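Local coordinates for alpha-14 giardin (Giardia lamblia, PDB 3CHJ), which binds calcium ions and phospholipids as an annexin, and may serve as a calcium-regulated structural element linking the membrane to the underlying axoneme, at residues A14-V19 / Q48-A53; D31-A36 / I307-E312; V75-K80 / I268-F273. All coordinates share one frame; numbering follows the deposited sequence.

Contact 1: residues A14-V19 / Q48-A53; sequences AVVQKV and QRTFQA
Val16 and Phe51 mark the crossing of two helices whose local axes pass 9.6 Å apart at a signed angle of -80°, nearly perpendicular, and their CA atoms approach to 5.8 Å. Phe51 supplies most of the second helix's share of the contact. CG of Phe51 lies anti to the backbone N (chi1 -170°), which brings the end of the ring to the valines of helix 12-24. There the side chains cross obliquely: CG1 of Val16 lies 3.7 Å from CD1 of Phe51, and CG1 of Val19, one turn further on, lies 3.7 Å from CE1 of Phe51. Two valine methyls on successive turns thus rest against neighbouring carbons of one ring. The other branch of Val16 serves the backbone instead, with CG2 of Val16 at 4.0 Å from Phe51 N. Thr50 is met more loosely by the same methyl, at its carbonyl carbon and CG2; its OG1 is hydrogen-bonded to Asn46 O within its own helix. Phe62 and Leu59 also pack on Phe51, the two phenyl planes at about 45°, and Met47 packs on both valines. Such steep, wholly apolar crossings of helices are in keeping with the all-helical annexin fold.

Contact 2: residues D31-A36 / I307-E312; sequences DLIEIA and IKLLWE
Ile33 projects between Leu309 and Leu310 near the end of helix 301-310, and its CA comes nearest that of Leu310, at 6.9 Å. Along the second segment, Ile307 comes first and turns from the interface; its carbonyl O accepts from Trp311 N at 3.2 Å, an i+4 bond that spans the two leucines of the contact. After Lys308, Leu309 makes the first real contact: its CD2 lies 3.7 Å from CG2 of Ile33, its CG lies 3.9 Å from that same Ile33 methyl, and CD2 also meets Glu34. A bent chi2 (-70°) brings the Glu34 carboxylate across Leu309, the two side chains at about a right angle, and OE1 of Glu34 stands 3.8 Å from CD2 of Leu309 in plain van der Waals contact. The other oxygen, OE2, forms a salt bridge with Arg37, which also bonds the backbone O of Glu312. Leu310 continues the apolar face, crossing Ile33 at about a right angle. Here CG2 of Ile33, anti to the backbone N, sits 3.6 Å from CD2 of Leu310 and equally close to CG, while the CD1 methyls of Ile33 and Leu310 approach to 4.1 Å. With Trp311 the chain leaves the helix, and the indole NE1 is hydrogen-bonded to Thr269 OG1. Glu312 ends the segment, its N bonded to Leu309 O at 3.0 Å. Helix 12-24 packs on Leu32 and Ile35 of the first segment, while helix 69-78 reaches both segments, Phe71 and Leu78 touching Ile33 and Leu74 touching Ile307.

Contact 3: residues V75-K80 / I268-F273; sequences VLMLYK and ITAMHF
Thr269 O, gripped by two backbone N-H groups, lies close to where Phe273 meets Leu78. Phe273 N, four residues on, reaches Thr269 O at 2.9 Å, and His272 N, three residues on, is bonded to Thr269 O at 3.2 Å. The same oxygen lies at the edge of the Phe273 ring, in its plane. CG of Phe273 occupies the crowded position between the backbone N and the carbonyl carbon (chi1 86°), which sends the ring across toward Leu78. CD2 of Leu78 meets CE2 of Phe273, 3.6 Å away, the two side chains running at a slant to one another. That methyl is shared, for CD2 of Leu78 also lies 4.0 Å from CA of Ala270. Ala270 is the point of closest backbone approach, its CA standing 5.6 Å from that of Leu78. The small side chain is consistent with this proximity: Ala270 CB touches CB of Met77 at 3.6 Å. Beyond CG the Met77 chain is extended, and SD of Met77 passes CB of Ala270 at 4.0 Å. One alanine therefore receives two consecutive residues of the opposing helix, with purely apolar atoms meeting across the interface. After Leu78 the first helix unwinds at Tyr79, whose OH is hydrogen-bonded to Leu32 O. Leu85 of helix 82-94 covers Met77 and Ala270 together, Leu310 of helix 301-310 packs on Leu78, Thr269 and Phe273, and helices 41-55 and 59-64 border Tyr79.

In the fold
All three contacts are apolar helix pairings, but they differ in depth and span. Contact 1 lies about 28 Å (centre to centre) from the centre of the chain, yet its touching residues are mostly buried; contacts 2 and 3, at about 17 and 10 Å, are only partly buried. Contact 1 joins helices close in sequence, whereas the other two bring early helices against the fourth annexin repeat, contact 3 nested within the loop that contact 2 closes. Leu32 and Ile35 of contact 2 pack on Val19 of contact 1. Aromatic rings mark contacts 1 and 3; branched aliphatic methyls, with a carboxylate alongside, mark contact 2. None includes a calcium ligand.

Contact 1: residues A14-V19 / Q48-A53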
loop_
_atom_site.group_PDB
_atom_site.type_symbol
_atom_site.label_atom_id
_atom_site.label_comp_id
_atom_site.label_asym_id
_atom_site.label_seq_id
_atom_site.Cartn_x
_atom_site.Cartn_y
_atom_site.Cartn_z
ATOM N N ALA A 14 28.794 6.112 -10.988
ATOM C CA ALA A 14 29.152 6.199 -9.572
ATOM C C ALA A 14 28.139 5.491 -8.657
ATOM O O ALA A 14 28.518 4.774 -7.718
ATOM C CB ALA A 14 29.313 7.662 -9.166
ATOM N N VAL A 15 26.850 5.675 -8.934
ATOM C CA VAL A 15 25.812 5.005 -8.147
ATOM C C VAL A 15 25.848 3.479 -8.357
ATOM O O VAL A 15 25.679 2.721 -7.401
ATOM C CB VAL A 15 24.398 5.603 -8.392
ATOM C CG1 VAL A 15 23.338 4.844 -7.590
ATOM C CG2 VAL A 15 24.381 7.064 -8.006
ATOM N N VAL A 16 26.101 3.042 -9.590
ATOM C CA VAL A 16 26.291 1.617 -9.886
ATOM C C VAL A 16 27.425 1.021 -9.036
ATOM O O VAL A 16 27.266 -0.055 -8.435
ATOM C CB VAL A 16 26.510 1.381 -11.407
ATOM C CG1 VAL A 16 27.012 -0.036 -11.703
ATOM C CG2 VAL A 16 25.209 1.647 -12.166
ATOM N N GLN A 17 28.560 1.722 -8.966
ATOM C CA GLN A 17 29.686 1.204 -8.180
ATOM C C GLN A 17 29.348 1.152 -6.688
ATOM O O GLN A 17 29.793 0.246 -5.975
ATOM C CB GLN A 17 30.997 1.955 -8.479
ATOM C CG GLN A 17 31.085 3.404 -7.996
ATOM C CD GLN A 17 31.727 3.558 -6.608
ATOM O OE1 GLN A 17 32.909 3.247 -6.414
ATOM N NE2 GLN A 17 30.955 4.069 -5.651
ATOM N N LYS A 18 28.506 2.082 -6.236
ATOM C CA LYS A 18 28.084 2.087 -4.838
ATOM C C LYS A 18 27.216 0.853 -4.533
ATOM O O LYS A 18 27.307 0.261 -3.444
ATOM C CB LYS A 18 27.315 3.366 -4.509
ATOM C CG LYS A 18 27.093 3.556 -3.026
ATOM C CD LYS A 18 26.424 4.898 -2.723
ATOM C CE LYS A 18 26.360 5.146 -1.228
ATOM N NZ LYS A 18 25.506 6.335 -0.917
ATOM N N VAL A 19 26.364 0.493 -5.492
ATOM C CA VAL A 19 25.533 -0.710 -5.404
ATOM C C VAL A 19 26.404 -1.977 -5.346
ATOM O O VAL A 19 26.228 -2.823 -4.466
ATOM C CB VAL A 19 24.511 -0.781 -6.577
ATOM C CG1 VAL A 19 23.805 -2.133 -6.628
ATOM C CG2 VAL A 19 23.487 0.365 -6.446
ATOM N N GLN A 48 19.364 1.019 -12.551
ATOM C CA GLN A 48 19.222 -0.433 -12.688
ATOM C C GLN A 48 19.502 -0.926 -14.119
ATOM O O GLN A 48 20.204 -1.933 -14.327
ATOM C CB GLN A 48 17.837 -0.898 -12.222
ATOM C CG GLN A 48 17.567 -2.364 -12.541
ATOM C CD GLN A 48 16.556 -2.992 -11.625
ATOM O OE1 GLN A 48 16.100 -2.371 -10.665
ATOM N NE2 GLN A 48 16.207 -4.246 -11.900
ATOM N N ARG A 49 18.961 -0.208 -15.097
ATOM C CA ARG A 49 19.190 -0.526 -16.498
ATOM C C ARG A 49 20.678 -0.396 -16.831
ATOM O O ARG A 49 21.248 -1.240 -17.523
ATOM C CB ARG A 49 18.345 0.385 -17.392
ATOM C CG ARG A 49 16.870 -0.007 -17.474
ATOM C CD ARG A 49 16.042 1.173 -17.979
ATOM N NE ARG A 49 14.634 0.836 -18.175
ATOM C CZ ARG A 49 13.741 1.668 -18.713
ATOM N NH1 ARG A 49 14.116 2.880 -19.104
ATOM N NH2 ARG A 49 12.480 1.279 -18.866
ATOM N N THR A 50 21.311 0.639 -16.298
ATOM C CA THR A 50 22.726 0.932 -16.564
ATOM C C THR A 50 23.655 -0.094 -15.893
ATOM O O THR A 50 24.739 -0.388 -16.405
ATOM C CB THR A 50 23.066 2.375 -16.123
ATOM O OG1 THR A 50 22.235 3.289 -16.848
ATOM C CG2 THR A 50 24.531 2.729 -16.394
ATOM N N PHE A 51 23.211 -0.631 -14.754
ATOM C CA PHE A 51 23.952 -1.666 -14.018
ATOM C C PHE A 51 24.363 -2.829 -14.921
ATOM O O PHE A 51 25.521 -3.264 -14.901
ATOM C CB PHE A 51 23.101 -2.192 -12.855
ATOM C CG PHE A 51 23.853 -3.093 -11.902
ATOM C CD1 PHE A 51 24.466 -2.564 -10.771
ATOM C CD2 PHE A 51 23.933 -4.464 -12.130
ATOM C CE1 PHE A 51 25.159 -3.384 -9.883
ATOM C CE2 PHE A 51 24.636 -5.296 -11.249
ATOM C CZ PHE A 51 25.244 -4.751 -10.127
ATOM N N GLN A 52 23.402 -3.334 -15.691
ATOM C CA GLN A 52 23.644 -4.413 -16.639
ATOM C C GLN A 52 24.684 -4.009 -17.689
ATOM O O GLN A 52 25.606 -4.766 -17.970
ATOM C CB GLN A 52 22.327 -4.853 -17.302
ATOM C CG GLN A 52 22.479 -5.573 -18.658
ATOM C CD GLN A 52 23.314 -6.844 -18.581
ATOM O OE1 GLN A 52 23.378 -7.500 -17.539
ATOM N NE2 GLN A 52 23.957 -7.198 -19.691
ATOM N N ALA A 53 24.527 -2.812 -18.252
ATOM C CA ALA A 53 25.434 -2.323 -19.290
ATOM C C ALA A 53 26.878 -2.243 -18.778
ATOM O O ALA A 53 27.813 -2.658 -19.471
ATOM C CB ALA A 53 24.961 -0.966 -19.817
#

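Contact 2: residues D31-A36 / I307-E312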
loop_
_atom_site.group_PDB
_atom_site.type_symbol
_atom_site.label_atom_id
_atom_site.label_comp_id
_atom_site.label_asym_id
_atom_site.label_seq_id
_atom_site.Cartn_x
_atom_site.Cartn_y
_atom_site.Cartn_z
ATOM N N ASP A 31 23.581 0.975 2.151
ATOM C CA ASP A 31 23.740 1.904 1.051
ATOM C C ASP A 31 22.677 1.682 -0.022
ATOM O O ASP A 31 22.285 2.616 -0.713
ATOM C CB ASP A 31 25.139 1.817 0.431
ATOM C CG ASP A 31 26.222 2.412 1.332
ATOM O OD1 ASP A 31 25.898 3.103 2.322
ATOM O OD2 ASP A 31 27.412 2.181 1.035
ATOM N N LEU A 32 22.235 0.436 -0.178
ATOM C CA LEU A 32 21.171 0.151 -1.134
ATOM C C LEU A 32 19.905 0.911 -0.784
ATOM O O LEU A 32 19.171 1.318 -1.684
ATOM C CB LEU A 32 20.859 -1.351 -1.200
ATOM C CG LEU A 32 22.041 -2.251 -1.608
ATOM C CD1 LEU A 32 21.649 -3.705 -1.483
ATOM C CD2 LEU A 32 22.497 -1.921 -3.026
ATOM N N ILE A 33 19.657 1.061 0.518
ATOM C CA ILE A 33 18.471 1.753 1.025
ATOM C C ILE A 33 18.661 3.266 0.988
ATOM O O ILE A 33 17.745 4.005 0.603
ATOM C CB ILE A 33 18.123 1.279 2.448
ATOM C CG1 ILE A 33 17.858 -0.232 2.481
ATOM C CG2 ILE A 33 16.943 2.060 2.997
ATOM C CD1 ILE A 33 16.732 -0.742 1.542
ATOM N N GLU A 34 19.862 3.730 1.353
ATOM C CA GLU A 34 20.194 5.148 1.198
ATOM C C GLU A 34 20.012 5.624 -0.243
ATOM O O GLU A 34 19.430 6.692 -0.500
ATOM C CB GLU A 34 21.598 5.449 1.746
ATOM C CG GLU A 34 21.717 5.221 3.264
ATOM C CD GLU A 34 20.956 6.252 4.130
ATOM O OE1 GLU A 34 21.288 6.358 5.335
ATOM O OE2 GLU A 34 20.024 6.936 3.643
ATOM N N ILE A 35 20.454 4.809 -1.199
ATOM C CA ILE A 35 20.288 5.137 -2.600
ATOM C C ILE A 35 18.775 5.267 -2.933
ATOM O O ILE A 35 18.343 6.216 -3.580
ATOM C CB ILE A 35 21.013 4.093 -3.486
ATOM C CG1 ILE A 35 22.537 4.269 -3.372
ATOM C CG2 ILE A 35 20.626 4.222 -4.926
ATOM C CD1 ILE A 35 23.348 3.063 -3.911
ATOM N N ALA A 36 17.957 4.336 -2.435
ATOM C CA ALA A 36 16.518 4.409 -2.695
ATOM C C ALA A 36 15.875 5.668 -2.141
ATOM O O ALA A 36 14.942 6.197 -2.752
ATOM C CB ALA A 36 15.793 3.167 -2.151
ATOM N N ILE A 307 13.889 -1.689 6.847
ATOM C CA ILE A 307 12.508 -1.264 7.041
ATOM C C ILE A 307 12.462 -0.006 7.908
ATOM O O ILE A 307 11.796 0.977 7.539
ATOM C CB ILE A 307 11.632 -2.396 7.637
ATOM C CG1 ILE A 307 11.562 -3.590 6.680
ATOM C CG2 ILE A 307 10.218 -1.882 8.032
ATOM C CD1 ILE A 307 10.964 -3.312 5.270
ATOM N N LYS A 308 13.217 -0.004 9.015
ATOM C CA LYS A 308 13.270 1.166 9.923
ATOM C C LYS A 308 13.768 2.399 9.178
ATOM O O LYS A 308 13.189 3.490 9.317
ATOM C CB LYS A 308 14.188 0.910 11.128
ATOM C CG LYS A 308 13.556 0.054 12.206
ATOM C CD LYS A 308 14.397 -0.011 13.462
ATOM C CE LYS A 308 15.588 -0.959 13.275
ATOM N NZ LYS A 308 16.234 -1.340 14.572
ATOM N N LEU A 309 14.818 2.234 8.365
ATOM C CA LEU A 309 15.396 3.367 7.645
ATOM C C LEU A 309 14.458 3.923 6.564
ATOM O O LEU A 309 14.321 5.135 6.394
ATOM C CB LEU A 309 16.744 2.951 7.024
ATOM C CG LEU A 309 17.548 4.043 6.322
ATOM C CD1 LEU A 309 17.769 5.236 7.235
ATOM C CD2 LEU A 309 18.878 3.444 5.870
ATOM N N LEU A 310 13.796 3.043 5.820
ATOM C CA LEU A 310 12.903 3.508 4.751
ATOM C C LEU A 310 11.767 4.341 5.301
ATOM O O LEU A 310 11.339 5.311 4.665
ATOM C CB LEU A 310 12.325 2.309 3.989
ATOM C CG LEU A 310 13.342 1.692 3.024
ATOM C CD1 LEU A 310 12.877 0.282 2.569
ATOM C CD2 LEU A 310 13.586 2.591 1.830
ATOM N N TRP A 311 11.285 3.976 6.488
ATOM C CA TRP A 311 10.185 4.686 7.101
ATOM C C TRP A 311 10.620 5.903 7.913
ATOM O O TRP A 311 9.784 6.600 8.496
ATOM C CB TRP A 311 9.365 3.711 7.949
ATOM C CG TRP A 311 8.449 2.886 7.129
ATOM C CD1 TRP A 311 8.514 1.533 6.912
ATOM C CD2 TRP A 311 7.303 3.355 6.428
ATOM N NE1 TRP A 311 7.465 1.137 6.097
ATOM C CE2 TRP A 311 6.705 2.241 5.795
ATOM C CE3 TRP A 311 6.731 4.621 6.247
ATOM C CZ2 TRP A 311 5.557 2.357 5.016
ATOM C CZ3 TRP A 311 5.599 4.734 5.475
ATOM C CH2 TRP A 311 5.018 3.616 4.867
ATOM N N GLU A 312 11.924 6.152 7.971
ATOM C CA GLU A 312 12.389 7.371 8.598
ATOM C C GLU A 312 12.150 8.517 7.617
ATOM O O GLU A 312 12.617 8.479 6.478
ATOM C CB GLU A 312 13.868 7.266 8.980
ATOM C CG GLU A 312 14.337 8.399 9.878
ATOM C CD GLU A 312 13.833 8.306 11.327
ATOM O OE1 GLU A 312 14.298 9.138 12.125
ATOM O OE2 GLU A 312 13.001 7.427 11.696
#

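Contact 3: residues V75-K80 / I268-F273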
loop_
_atom_site.group_PDB
_atom_site.type_symbol
_atom_site.label_atom_id
_atom_site.label_comp_id
_atom_site.label_asym_id
_atom_site.label_seq_id
_atom_site.Cartn_x
_atom_site.Cartn_y
_atom_site.Cartn_z
ATOM N N VAL A 75 14.598 -4.440 -2.189
ATOM C CA VAL A 75 15.428 -3.541 -3.005
ATOM C C VAL A 75 14.908 -3.445 -4.442
ATOM O O VAL A 75 14.812 -2.355 -5.008
ATOM C CB VAL A 75 16.924 -3.980 -2.967
ATOM C CG1 VAL A 75 17.754 -3.229 -3.986
ATOM C CG2 VAL A 75 17.484 -3.762 -1.564
ATOM N N LEU A 76 14.566 -4.582 -5.047
ATOM C CA LEU A 76 14.051 -4.553 -6.432
ATOM C C LEU A 76 12.768 -3.732 -6.539
ATOM O O LEU A 76 12.580 -3.015 -7.528
ATOM C CB LEU A 76 13.851 -5.965 -6.970
ATOM C CG LEU A 76 15.176 -6.708 -7.173
ATOM C CD1 LEU A 76 14.920 -8.177 -7.513
ATOM C CD2 LEU A 76 16.070 -6.057 -8.221
ATOM N N MET A 77 11.924 -3.793 -5.510
ATOM C CA MET A 77 10.671 -3.020 -5.512
ATOM C C MET A 77 10.971 -1.529 -5.447
ATOM O O MET A 77 10.207 -0.703 -5.978
ATOM C CB MET A 77 9.792 -3.400 -4.326
ATOM C CG MET A 77 9.140 -4.775 -4.392
ATOM S SD MET A 77 7.909 -4.861 -3.050
ATOM C CE MET A 77 7.546 -6.634 -3.004
ATOM N N LEU A 78 12.067 -1.182 -4.788
ATOM C CA LEU A 78 12.381 0.231 -4.550
ATOM C C LEU A 78 12.906 0.908 -5.787
ATOM O O LEU A 78 12.777 2.137 -5.911
ATOM C CB LEU A 78 13.405 0.379 -3.422
ATOM C CG LEU A 78 12.970 -0.106 -2.041
ATOM C CD1 LEU A 78 14.173 -0.081 -1.101
ATOM C CD2 LEU A 78 11.807 0.747 -1.492
ATOM N N TYR A 79 13.494 0.149 -6.706
ATOM C CA TYR A 79 14.179 0.789 -7.838
ATOM C C TYR A 79 13.267 0.876 -9.075
ATOM O O TYR A 79 13.733 1.014 -10.202
ATOM C CB TYR A 79 15.519 0.088 -8.148
ATOM C CG TYR A 79 16.596 0.153 -7.063
ATOM C CD1 TYR A 79 16.487 0.993 -5.951
ATOM C CD2 TYR A 79 17.759 -0.592 -7.193
ATOM C CE1 TYR A 79 17.489 1.050 -4.981
ATOM C CE2 TYR A 79 18.759 -0.558 -6.234
ATOM C CZ TYR A 79 18.639 0.279 -5.135
ATOM O OH TYR A 79 19.648 0.302 -4.181
ATOM N N LYS A 80 11.961 0.782 -8.842
ATOM C CA LYS A 80 10.963 0.748 -9.912
ATOM C C LYS A 80 10.122 2.005 -9.856
ATOM O O LYS A 80 9.833 2.496 -8.775
ATOM C CB LYS A 80 10.005 -0.439 -9.703
ATOM C CG LYS A 80 10.542 -1.737 -10.183
ATOM C CD LYS A 80 9.700 -2.885 -9.739
ATOM C CE LYS A 80 10.494 -4.157 -9.934
ATOM N NZ LYS A 80 10.958 -4.323 -11.339
ATOM N N ILE A 268 4.056 -2.801 1.272
ATOM C CA ILE A 268 3.539 -1.618 1.944
ATOM C C ILE A 268 4.645 -0.564 2.041
ATOM O O ILE A 268 4.415 0.601 1.747
ATOM C CB ILE A 268 2.988 -1.938 3.362
ATOM C CG1 ILE A 268 1.858 -2.991 3.294
ATOM C CG2 ILE A 268 2.608 -0.658 4.090
ATOM C CD1 ILE A 268 0.563 -2.480 2.730
ATOM N N THR A 269 5.860 -0.998 2.386
ATOM C CA THR A 269 6.984 -0.082 2.508
ATOM C C THR A 269 7.335 0.523 1.130
ATOM O O THR A 269 7.409 1.743 0.983
ATOM C CB THR A 269 8.189 -0.795 3.162
ATOM O OG1 THR A 269 7.773 -1.292 4.445
ATOM C CG2 THR A 269 9.378 0.170 3.295
ATOM N N ALA A 270 7.525 -0.307 0.109
ATOM C CA ALA A 270 7.883 0.205 -1.225
ATOM C C ALA A 270 6.806 1.128 -1.823
ATOM O O ALA A 270 7.144 2.157 -2.429
ATOM C CB ALA A 270 8.173 -0.972 -2.164
ATOM N N MET A 271 5.532 0.787 -1.603
ATOM C CA MET A 271 4.437 1.615 -2.148
ATOM C C MET A 271 4.347 2.967 -1.475
ATOM O O MET A 271 3.945 3.952 -2.114
ATOM C CB MET A 271 3.075 0.915 -2.056
ATOM C CG MET A 271 2.944 -0.259 -2.986
ATOM S SD MET A 271 1.246 -0.859 -3.045
ATOM C CE MET A 271 1.095 -1.717 -1.492
ATOM N N HIS A 272 4.696 3.037 -0.186
ATOM C CA HIS A 272 4.246 4.172 0.624
ATOM C C HIS A 272 5.301 4.947 1.374
ATOM O O HIS A 272 5.002 5.995 1.916
ATOM C CB HIS A 272 3.146 3.705 1.580
ATOM C CG HIS A 272 1.921 3.248 0.866
ATOM N ND1 HIS A 272 1.352 2.006 1.057
ATOM C CD2 HIS A 272 1.187 3.860 -0.089
ATOM C CE1 HIS A 272 0.294 1.891 0.270
ATOM N NE2 HIS A 272 0.178 2.994 -0.439
ATOM N N PHE A 273 6.541 4.453 1.417
ATOM C CA PHE A 273 7.533 5.122 2.271
ATOM C C PHE A 273 7.816 6.571 1.859
ATOM O O PHE A 273 8.070 7.423 2.709
ATOM C CB PHE A 273 8.828 4.300 2.376
ATOM C CG PHE A 273 9.809 4.553 1.266
ATOM C CD1 PHE A 273 10.836 5.480 1.426
ATOM C CD2 PHE A 273 9.737 3.835 0.074
ATOM C CE1 PHE A 273 11.764 5.713 0.411
ATOM C CE2 PHE A 273 10.670 4.071 -0.956
ATOM C CZ PHE A 273 11.693 5.014 -0.761
#